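Inactive glucansucrase (Lactobacillus reuteri, PDB 5JBD) is an inactive member of glycosyl hydrolase family 70, built around a TIM-type barrel with accessory beta-rich regions, and holds a calcium ion. Local coordinates at residues L173-M178 and G187-D192; P236-G241 and T765-R770; S535-L540 and L613-P618. All blocks are in the same frame, centred on the assembly; numbering follows the deposited sequence.

Contact 1: L173-M178 and G187-D192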
loop_
_atom_site.group_PDB
_atom_site.type_symbol
_atom_site.label_atom_id
_atom_site.label_comp_id
_atom_site.label_asym_id
_atom_site.label_seq_id
_atom_site.Cartn_x
_atom_site.Cartn_y
_atom_site.Cartn_z
ATOM N N LEU A 173 22.080 4.955 -6.847
ATOM C CA LEU A 173 21.686 6.220 -7.490
ATOM C C LEU A 173 20.250 6.636 -7.165
ATOM O O LEU A 173 19.405 6.741 -8.045
ATOM C CB LEU A 173 21.935 6.186 -9.006
ATOM C CG LEU A 173 23.338 5.803 -9.481
ATOM C CD1 LEU A 173 23.350 5.721 -11.002
ATOM C CD2 LEU A 173 24.393 6.787 -8.999
ATOM N N SER A 174 19.983 6.856 -5.880
ATOM C CA SER A 174 18.689 7.372 -5.437
ATOM C C SER A 174 18.494 8.800 -5.913
ATOM O O SER A 174 19.423 9.595 -5.904
ATOM C CB SER A 174 18.572 7.345 -3.911
ATOM O OG SER A 174 17.333 7.909 -3.492
ATOM N N LEU A 175 17.265 9.126 -6.286
ATOM C CA LEU A 175 16.903 10.510 -6.584
ATOM C C LEU A 175 17.011 11.423 -5.337
ATOM O O LEU A 175 17.173 12.631 -5.475
ATOM C CB LEU A 175 15.504 10.574 -7.214
ATOM C CG LEU A 175 15.299 9.778 -8.514
ATOM C CD1 LEU A 175 13.819 9.728 -8.887
ATOM C CD2 LEU A 175 16.090 10.385 -9.652
ATOM N N GLN A 176 16.961 10.834 -4.137
ATOM C CA GLN A 176 17.214 11.542 -2.860
ATOM C C GLN A 176 18.529 12.281 -2.775
ATOM O O GLN A 176 18.636 13.250 -2.005
ATOM C CB GLN A 176 17.173 10.582 -1.668
ATOM C CG GLN A 176 15.770 10.146 -1.270
ATOM C CD GLN A 176 15.749 9.199 -0.058
ATOM O OE1 GLN A 176 14.838 9.259 0.776
ATOM N NE2 GLN A 176 16.768 8.353 0.066
ATOM N N SER A 177 19.518 11.841 -3.549
ATOM C CA SER A 177 20.852 12.421 -3.478
ATOM C C SER A 177 21.024 13.685 -4.310
ATOM O O SER A 177 22.112 14.265 -4.312
ATOM C CB SER A 177 21.877 11.405 -3.971
ATOM O OG SER A 177 21.785 11.296 -5.387
ATOM N N MET A 178 19.986 14.104 -5.035
ATOM C CA MET A 178 20.120 15.215 -5.980
ATOM C C MET A 178 20.132 16.532 -5.223
ATOM O O MET A 178 19.583 16.607 -4.122
ATOM C CB MET A 178 19.037 15.139 -7.073
ATOM C CG MET A 178 19.463 14.110 -8.133
ATOM S SD MET A 178 20.752 14.740 -9.257
ATOM C CE MET A 178 19.791 15.747 -10.380
ATOM N N GLY A 187 5.945 9.100 1.233
ATOM C CA GLY A 187 6.840 8.275 2.038
ATOM C C GLY A 187 7.679 7.311 1.224
ATOM O O GLY A 187 8.515 6.615 1.796
ATOM N N THR A 188 7.473 7.265 -0.100
ATOM C CA THR A 188 8.283 6.427 -1.003
ATOM C C THR A 188 8.776 7.269 -2.174
ATOM O O THR A 188 8.235 8.350 -2.433
ATOM C CB THR A 188 7.484 5.205 -1.508
ATOM O OG1 THR A 188 6.398 5.633 -2.340
ATOM C CG2 THR A 188 6.915 4.416 -0.334
ATOM N N ILE A 189 9.812 6.785 -2.859
ATOM C CA ILE A 189 10.395 7.482 -4.005
ATOM C C ILE A 189 10.084 6.657 -5.252
ATOM O O ILE A 189 10.731 5.637 -5.517
ATOM C CB ILE A 189 11.923 7.720 -3.854
ATOM C CG1 ILE A 189 12.220 8.517 -2.570
ATOM C CG2 ILE A 189 12.465 8.462 -5.075
ATOM C CD1 ILE A 189 12.529 7.652 -1.365
ATOM N N ASP A 190 9.111 7.140 -6.028
ATOM C CA ASP A 190 8.546 6.405 -7.166
ATOM C C ASP A 190 9.586 5.894 -8.134
ATOM O O ASP A 190 9.582 4.716 -8.501
ATOM C CB ASP A 190 7.591 7.296 -7.969
ATOM C CG ASP A 190 6.348 7.665 -7.211
ATOM O OD1 ASP A 190 5.947 6.916 -6.302
ATOM O OD2 ASP A 190 5.749 8.709 -7.563
ATOM N N SER A 191 10.492 6.777 -8.527
ATOM C CA SER A 191 11.456 6.431 -9.554
ATOM C C SER A 191 12.842 5.961 -9.006
ATOM O O SER A 191 13.852 6.023 -9.705
ATOM C CB SER A 191 11.463 7.557 -10.589
ATOM O OG SER A 191 10.189 7.490 -11.292
ATOM N N ASP A 192 12.850 5.435 -7.773
ATOM C CA ASP A 192 13.992 4.657 -7.227
ATOM C C ASP A 192 13.761 3.168 -7.482
ATOM O O ASP A 192 13.307 2.431 -6.609
ATOM C CB ASP A 192 14.204 4.949 -5.724
ATOM C CG ASP A 192 15.083 6.165 -5.474
ATOM O OD1 ASP A 192 15.503 6.853 -6.446
ATOM O OD2 ASP A 192 15.367 6.436 -4.287
#
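Asp-192 grips Ser-174 and Leu-175 with both oxygens of its carboxylate, a compact example of an acidic side chain tying together two irregular pieces of chain, here two parts of one long loop just ahead of strand 193-197. OD2 receives the hydroxyl OG of Ser-174 at 2.6 Å, slightly out of the carboxylate plane, while OD1 offers its syn lone pair to the backbone N of Leu-175 at 2.9 Å, an almost straight bond (170°). With OG turned opposite its own backbone N (chi1 177°), Ser-174 can donate a hydrogen bond to the carboxylate and still accept one from Gln-176 N at 3.0 Å. That second bond makes an ST turn, which opens the 3-10 segment 175-177. The acidic partner comes from a type I turn closed by Asp-192 N and Ile-189 O.

Packing contacts flank this polar clasp. Leu-175 and Asp-192 run antiparallel past one another, and Leu-175 CD1 reaches Ser-191 CB at 3.6 Å, with Ile-189 CG2 more loosely apposed at 4.2 Å. Gln-176 lies nearly perpendicular to Ile-189, its OE1 lying 3.5 Å from the methyl CD1.

Arg-766 adds a salt bridge to Asp-192 OD1 from outside. One carboxylate thus meets a hydroxyl, an amide N-H and a guanidinium, an environment that would probably keep it ionised and fix its rotation.

Contact 2: P236-G241 and T765-R770. With CA (calcium ion), chain C.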
loop_
_atom_site.group_PDB
_atom_site.type_symbol
_atom_site.label_atom_id
_atom_site.label_comp_id
_atom_site.label_asym_id
_atom_site.label_seq_id
_atom_site.Cartn_x
_atom_site.Cartn_y
_atom_site.Cartn_z
ATOM N N PRO A 236 1.771 3.998 -13.883
ATOM C CA PRO A 236 3.050 3.258 -13.821
ATOM C C PRO A 236 2.956 1.832 -13.291
ATOM O O PRO A 236 2.108 1.520 -12.441
ATOM C CB PRO A 236 3.898 4.114 -12.867
ATOM C CG PRO A 236 2.898 4.745 -11.954
ATOM C CD PRO A 236 1.694 5.023 -12.816
ATOM N N GLU A 237 3.850 0.981 -13.782
ATOM C CA GLU A 237 3.954 -0.396 -13.301
ATOM C C GLU A 237 4.498 -0.457 -11.872
ATOM O O GLU A 237 4.058 -1.305 -11.076
ATOM C CB GLU A 237 4.871 -1.216 -14.213
ATOM C CG GLU A 237 4.967 -2.712 -13.853
ATOM C CD GLU A 237 3.628 -3.403 -13.931
ATOM O OE1 GLU A 237 3.045 -3.370 -15.037
ATOM O OE2 GLU A 237 3.135 -3.920 -12.895
ATOM N N LEU A 238 5.449 0.422 -11.554
ATOM C CA LEU A 238 6.235 0.307 -10.310
ATOM C C LEU A 238 5.845 1.332 -9.245
ATOM O O LEU A 238 5.683 2.527 -9.546
ATOM C CB LEU A 238 7.723 0.441 -10.634
ATOM C CG LEU A 238 8.264 -0.508 -11.712
ATOM C CD1 LEU A 238 9.737 -0.242 -11.999
ATOM C CD2 LEU A 238 8.067 -1.968 -11.333
ATOM N N LEU A 239 5.682 0.848 -8.013
ATOM C CA LEU A 239 5.455 1.679 -6.825
ATOM C C LEU A 239 6.611 1.529 -5.832
ATOM O O LEU A 239 7.434 2.442 -5.686
ATOM C CB LEU A 239 4.133 1.297 -6.142
ATOM C CG LEU A 239 2.853 1.528 -6.946
ATOM C CD1 LEU A 239 1.650 0.994 -6.175
ATOM C CD2 LEU A 239 2.687 3.012 -7.287
ATOM N N VAL A 240 6.686 0.365 -5.189
ATOM C CA VAL A 240 7.696 0.088 -4.148
ATOM C C VAL A 240 7.758 -1.415 -3.909
ATOM O O VAL A 240 6.767 -2.125 -4.127
ATOM C CB VAL A 240 7.376 0.849 -2.834
ATOM C CG1 VAL A 240 6.153 0.266 -2.128
ATOM C CG2 VAL A 240 8.581 0.868 -1.894
ATOM N N GLY A 241 8.918 -1.899 -3.468
ATOM C CA GLY A 241 9.109 -3.317 -3.137
ATOM C C GLY A 241 9.459 -4.167 -4.336
ATOM O O GLY A 241 9.870 -3.641 -5.360
ATOM N N THR A 765 18.762 -2.953 -14.534
ATOM C CA THR A 765 18.969 -1.645 -15.163
ATOM C C THR A 765 18.218 -0.602 -14.339
ATOM O O THR A 765 17.092 -0.847 -13.881
ATOM C CB THR A 765 18.463 -1.650 -16.617
ATOM O OG1 THR A 765 19.270 -2.543 -17.387
ATOM C CG2 THR A 765 18.517 -0.261 -17.248
ATOM N N ARG A 766 18.852 0.554 -14.150
ATOM C CA ARG A 766 18.296 1.638 -13.337
ATOM C C ARG A 766 17.186 2.340 -14.131
ATOM O O ARG A 766 17.452 2.895 -15.183
ATOM C CB ARG A 766 19.402 2.654 -13.000
ATOM C CG ARG A 766 18.982 3.826 -12.122
ATOM C CD ARG A 766 18.710 3.391 -10.700
ATOM N NE ARG A 766 18.323 4.537 -9.875
ATOM C CZ ARG A 766 17.112 5.107 -9.864
ATOM N NH1 ARG A 766 16.138 4.650 -10.652
ATOM N NH2 ARG A 766 16.878 6.156 -9.063
ATOM N N THR A 767 15.968 2.342 -13.590
ATOM C CA THR A 767 14.812 2.903 -14.296
ATOM C C THR A 767 13.939 3.798 -13.433
ATOM O O THR A 767 14.050 3.802 -12.201
ATOM C CB THR A 767 13.895 1.787 -14.844
ATOM O OG1 THR A 767 13.266 1.090 -13.760
ATOM C CG2 THR A 767 14.676 0.814 -15.714
ATOM N N ASN A 768 13.048 4.532 -14.110
ATOM C CA ASN A 768 11.943 5.225 -13.445
ATOM C C ASN A 768 10.817 4.221 -13.136
ATOM O O ASN A 768 10.982 3.003 -13.334
ATOM C CB ASN A 768 11.457 6.413 -14.303
ATOM C CG ASN A 768 10.781 5.995 -15.605
ATOM O OD1 ASN A 768 10.454 4.827 -15.831
ATOM N ND2 ASN A 768 10.564 6.972 -16.481
ATOM N N ASN A 769 9.673 4.729 -12.682
ATOM C CA ASN A 769 8.544 3.869 -12.298
ATOM C C ASN A 769 7.784 3.206 -13.466
ATOM O O ASN A 769 6.863 2.422 -13.232
ATOM C CB ASN A 769 7.583 4.610 -11.372
ATOM C CG ASN A 769 6.905 5.802 -12.035
ATOM O OD1 ASN A 769 7.193 6.153 -13.181
ATOM N ND2 ASN A 769 6.038 6.457 -11.283
ATOM N N ARG A 770 8.167 3.511 -14.703
ATOM C CA ARG A 770 7.671 2.783 -15.875
ATOM C C ARG A 770 8.686 1.779 -16.467
ATOM O O ARG A 770 8.444 1.194 -17.518
ATOM C CB ARG A 770 7.224 3.763 -16.955
ATOM C CG ARG A 770 6.155 4.749 -16.513
ATOM C CD ARG A 770 5.671 5.593 -17.699
ATOM N NE ARG A 770 5.145 4.770 -18.791
ATOM C CZ ARG A 770 3.970 4.138 -18.786
ATOM N NH1 ARG A 770 3.134 4.194 -17.743
ATOM N NH2 ARG A 770 3.609 3.436 -19.848
HETATM CA CA CA C . 3.196 -3.414 -10.643
HETATM O O HOH W 1 5.149 5.133 -8.737
HETATM O O HOH W 2 2.705 -5.697 -10.049
#
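Asn-769 meets Pro-236 because its first torsion (chi1 64°) sets CG between the backbone N and the carbonyl carbon, the crowded position, from which the flat face of the amide lies over the CB-CG edge of the proline ring. The two side chains cross obliquely, and Pro-236 CB touches Asn-769 ND2 at 3.5 Å. One residue on, Glu-237 has CG anti to its backbone N and then bends at chi2 (61°), a fold that brings its carboxylate back over its own carbonyl and away from the 765-770 segment. Its O and OE2 therefore bind the same calcium ion, each at 2.3 Å.

The direct polar link is made by backbone. Leu-238 N donates to Asn-769 O at 3.0 Å, in the carbonyl plane, and the same oxygen is hemmed in by carbon, with Leu-238 CB at 3.4 Å. Water 1 extends the link, donating to Leu-238 O at 2.8 Å and accepting from Asn-769 ND2. The presenting turn is shaped from within: Asn-768 OD1 accepts from Arg-770 N at 2.9 Å, an Asx turn in which the donor stands above the amide plane. Leu-238 CD1 packs at 3.7 Å against Asn-768 O.

The calcium-binding loop is joined here to a segment that supplies no ligand to the ion, through Leu-238 next to the ligand Glu-237. Asp-243, Asn-287 and Asn-751 take part in the calcium site, and Asn-220 holds the other carboxylate oxygen of Glu-237. The 236-241 loop leads into strand 242-244, whereas 765-770 runs off the end of strand 758-767; both strands belong to one antiparallel sheet, and the side chains of Leu-238, in the loop, and Thr-767, on the strand, both touch Gln-193 of strand 193-197.

Contact 3: S535-L540 and L613-P618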
loop_
_atom_site.group_PDB
_atom_site.type_symbol
_atom_site.label_atom_id
_atom_site.label_comp_id
_atom_site.label_asym_id
_atom_site.label_seq_id
_atom_site.Cartn_x
_atom_site.Cartn_y
_atom_site.Cartn_z
ATOM N N SER A 535 -39.369 9.981 3.791
ATOM C CA SER A 535 -37.931 9.884 3.524
ATOM C C SER A 535 -37.455 11.068 2.666
ATOM O O SER A 535 -38.254 11.939 2.292
ATOM C CB SER A 535 -37.592 8.524 2.890
ATOM O OG SER A 535 -38.281 8.326 1.672
ATOM N N GLY A 536 -36.150 11.117 2.400
ATOM C CA GLY A 536 -35.500 12.287 1.813
ATOM C C GLY A 536 -34.742 13.094 2.866
ATOM O O GLY A 536 -34.840 12.840 4.065
ATOM N N MET A 537 -33.976 14.073 2.402
ATOM C CA MET A 537 -33.061 14.845 3.262
ATOM C C MET A 537 -32.656 16.137 2.546
ATOM O O MET A 537 -32.581 16.179 1.319
ATOM C CB MET A 537 -31.810 13.993 3.610
ATOM C CG MET A 537 -30.733 14.677 4.466
ATOM S SD MET A 537 -29.232 13.688 4.732
ATOM C CE MET A 537 -29.764 12.631 6.072
ATOM N N ALA A 538 -32.410 17.185 3.332
ATOM C CA ALA A 538 -31.759 18.403 2.849
ATOM C C ALA A 538 -30.467 18.603 3.623
ATOM O O ALA A 538 -30.465 18.600 4.853
ATOM C CB ALA A 538 -32.671 19.604 3.025
ATOM N N VAL A 539 -29.372 18.767 2.887
ATOM C CA VAL A 539 -28.067 19.086 3.441
ATOM C C VAL A 539 -27.644 20.484 2.944
ATOM O O VAL A 539 -27.544 20.715 1.741
ATOM C CB VAL A 539 -27.036 18.031 3.008
ATOM C CG1 VAL A 539 -25.621 18.429 3.425
ATOM C CG2 VAL A 539 -27.411 16.676 3.587
ATOM N N LEU A 540 -27.398 21.392 3.880
ATOM C CA LEU A 540 -26.990 22.774 3.586
ATOM C C LEU A 540 -25.535 22.936 3.969
ATOM O O LEU A 540 -25.188 22.757 5.132
ATOM C CB LEU A 540 -27.848 23.774 4.363
ATOM C CG LEU A 540 -29.130 24.251 3.695
ATOM C CD1 LEU A 540 -29.988 23.093 3.222
ATOM C CD2 LEU A 540 -29.917 25.160 4.630
ATOM N N LEU A 613 -23.133 24.482 8.249
ATOM C CA LEU A 613 -23.673 23.127 8.075
ATOM C C LEU A 613 -25.071 23.041 8.668
ATOM O O LEU A 613 -25.288 23.422 9.828
ATOM C CB LEU A 613 -22.765 22.057 8.727
ATOM C CG LEU A 613 -23.270 20.598 8.641
ATOM C CD1 LEU A 613 -23.484 20.151 7.188
ATOM C CD2 LEU A 613 -22.327 19.650 9.368
ATOM N N GLY A 614 -26.019 22.538 7.875
ATOM C CA GLY A 614 -27.359 22.222 8.367
ATOM C C GLY A 614 -27.898 20.961 7.709
ATOM O O GLY A 614 -27.683 20.759 6.519
ATOM N N VAL A 615 -28.616 20.131 8.463
ATOM C CA VAL A 615 -29.244 18.929 7.911
ATOM C C VAL A 615 -30.675 18.753 8.430
ATOM O O VAL A 615 -30.908 18.812 9.663
ATOM C CB VAL A 615 -28.407 17.672 8.229
ATOM C CG1 VAL A 615 -29.010 16.445 7.531
ATOM C CG2 VAL A 615 -26.964 17.888 7.805
ATOM N N TRP A 616 -31.609 18.521 7.502
ATOM C CA TRP A 616 -33.046 18.369 7.811
ATOM C C TRP A 616 -33.568 17.031 7.318
ATOM O O TRP A 616 -33.275 16.640 6.182
ATOM C CB TRP A 616 -33.869 19.491 7.153
ATOM C CG TRP A 616 -33.481 20.839 7.686
ATOM C CD1 TRP A 616 -32.518 21.662 7.205
ATOM C CD2 TRP A 616 -34.005 21.472 8.853
ATOM N NE1 TRP A 616 -32.419 22.789 7.984
ATOM C CE2 TRP A 616 -33.323 22.696 9.007
ATOM C CE3 TRP A 616 -34.993 21.118 9.790
ATOM C CZ2 TRP A 616 -33.593 23.579 10.058
ATOM C CZ3 TRP A 616 -35.265 22.004 10.840
ATOM C CH2 TRP A 616 -34.559 23.215 10.966
ATOM N N VAL A 617 -34.351 16.350 8.157
ATOM C CA VAL A 617 -35.013 15.088 7.782
ATOM C C VAL A 617 -36.475 15.069 8.225
ATOM O O VAL A 617 -36.828 15.736 9.194
ATOM C CB VAL A 617 -34.292 13.840 8.365
ATOM C CG1 VAL A 617 -32.890 13.726 7.790
ATOM C CG2 VAL A 617 -34.252 13.853 9.888
ATOM N N PRO A 618 -37.321 14.294 7.535
ATOM C CA PRO A 618 -38.714 14.196 7.983
ATOM C C PRO A 618 -38.889 13.727 9.437
ATOM O O PRO A 618 -38.137 12.884 9.917
ATOM C CB PRO A 618 -39.324 13.168 7.016
ATOM C CG PRO A 618 -38.483 13.276 5.777
ATOM C CD PRO A 618 -37.099 13.564 6.269
#
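Met-537 lies across Val-615 and beside Val-617, forming an apolar patch on one face of an antiparallel strand pair. An extended start (chi1 178°, with chi2 likewise anti) carries the methionine along this face, and the bend at its last torsion lays CE 3.7 Å from Val-617 CG1. The sulfur SD rests 3.9 Å from Val-615 CG1, and Val-539 CG2 approaches that same valine methyl more loosely, at 4.3 Å. On the other face Ala-538 CB and Trp-616 CB face each other, while the indole extends beyond the small alanine to pack on Tyr-565, Asn-567, Leu-597 and Val-599. Leu-540 sits opposite Gly-614, which has no side chain there, and Leu-540 CB comes within 3.7 Å of Gly-614 O.

Moving outward from the carbon contacts, the backbone ladder appears. Ala-538 and Trp-616 form a hydrogen-bonded pair, with Trp-616 N to Ala-538 O at 2.9 Å; Leu-540 and Gly-614 form the next, with Leu-540 N to Gly-614 O at 2.7 Å and nearly straight (176°). The non-hydrogen-bonded pair Val-539 and Val-615 lies between them. CA-H...O contacts fill in the ladder, among them Val-615 CA to Ala-538 O. At the far edge the backbone N of Pro-618 carries no hydrogen to donate, and its ring atom CD lies against Gly-536 O at 3.2 Å.

Each face has its own cover. Val-539 and Leu-613 meet helix 446-455, whereas Leu-540 and Trp-616 meet strand 596-605, a layering consistent with the beta-sandwich domain C of this family. The chemistry implies a register set by regular backbone bonds, with apolar side chains on both faces packed against a helix on one and a strand on the other; where the ladder ends at proline, the buried Gly-536 O is left without a partner.

Contacts 1 and 2 are neighbours, with centres about 11 Å apart, and they touch through Arg-766: its NH2 lies 2.8 Å from Leu-173 O and its NH1 2.8 Å from Ser-191 O. Ser-191 OG also bonds to Asn-769 N, so the 187-192 turn is tied to the loop that hydrogen-bonds to Leu-238, the residue after the calcium ligand Glu-237. The side chain of Ser-191 is itself about 13 Å from that ion, so contact 1 does not touch it. Contact 3 stands apart, its nearest atoms about 31 Å from contact 1 and about 34 Å from contact 2, although its strands fall, in sequence, between the two segments of contact 2.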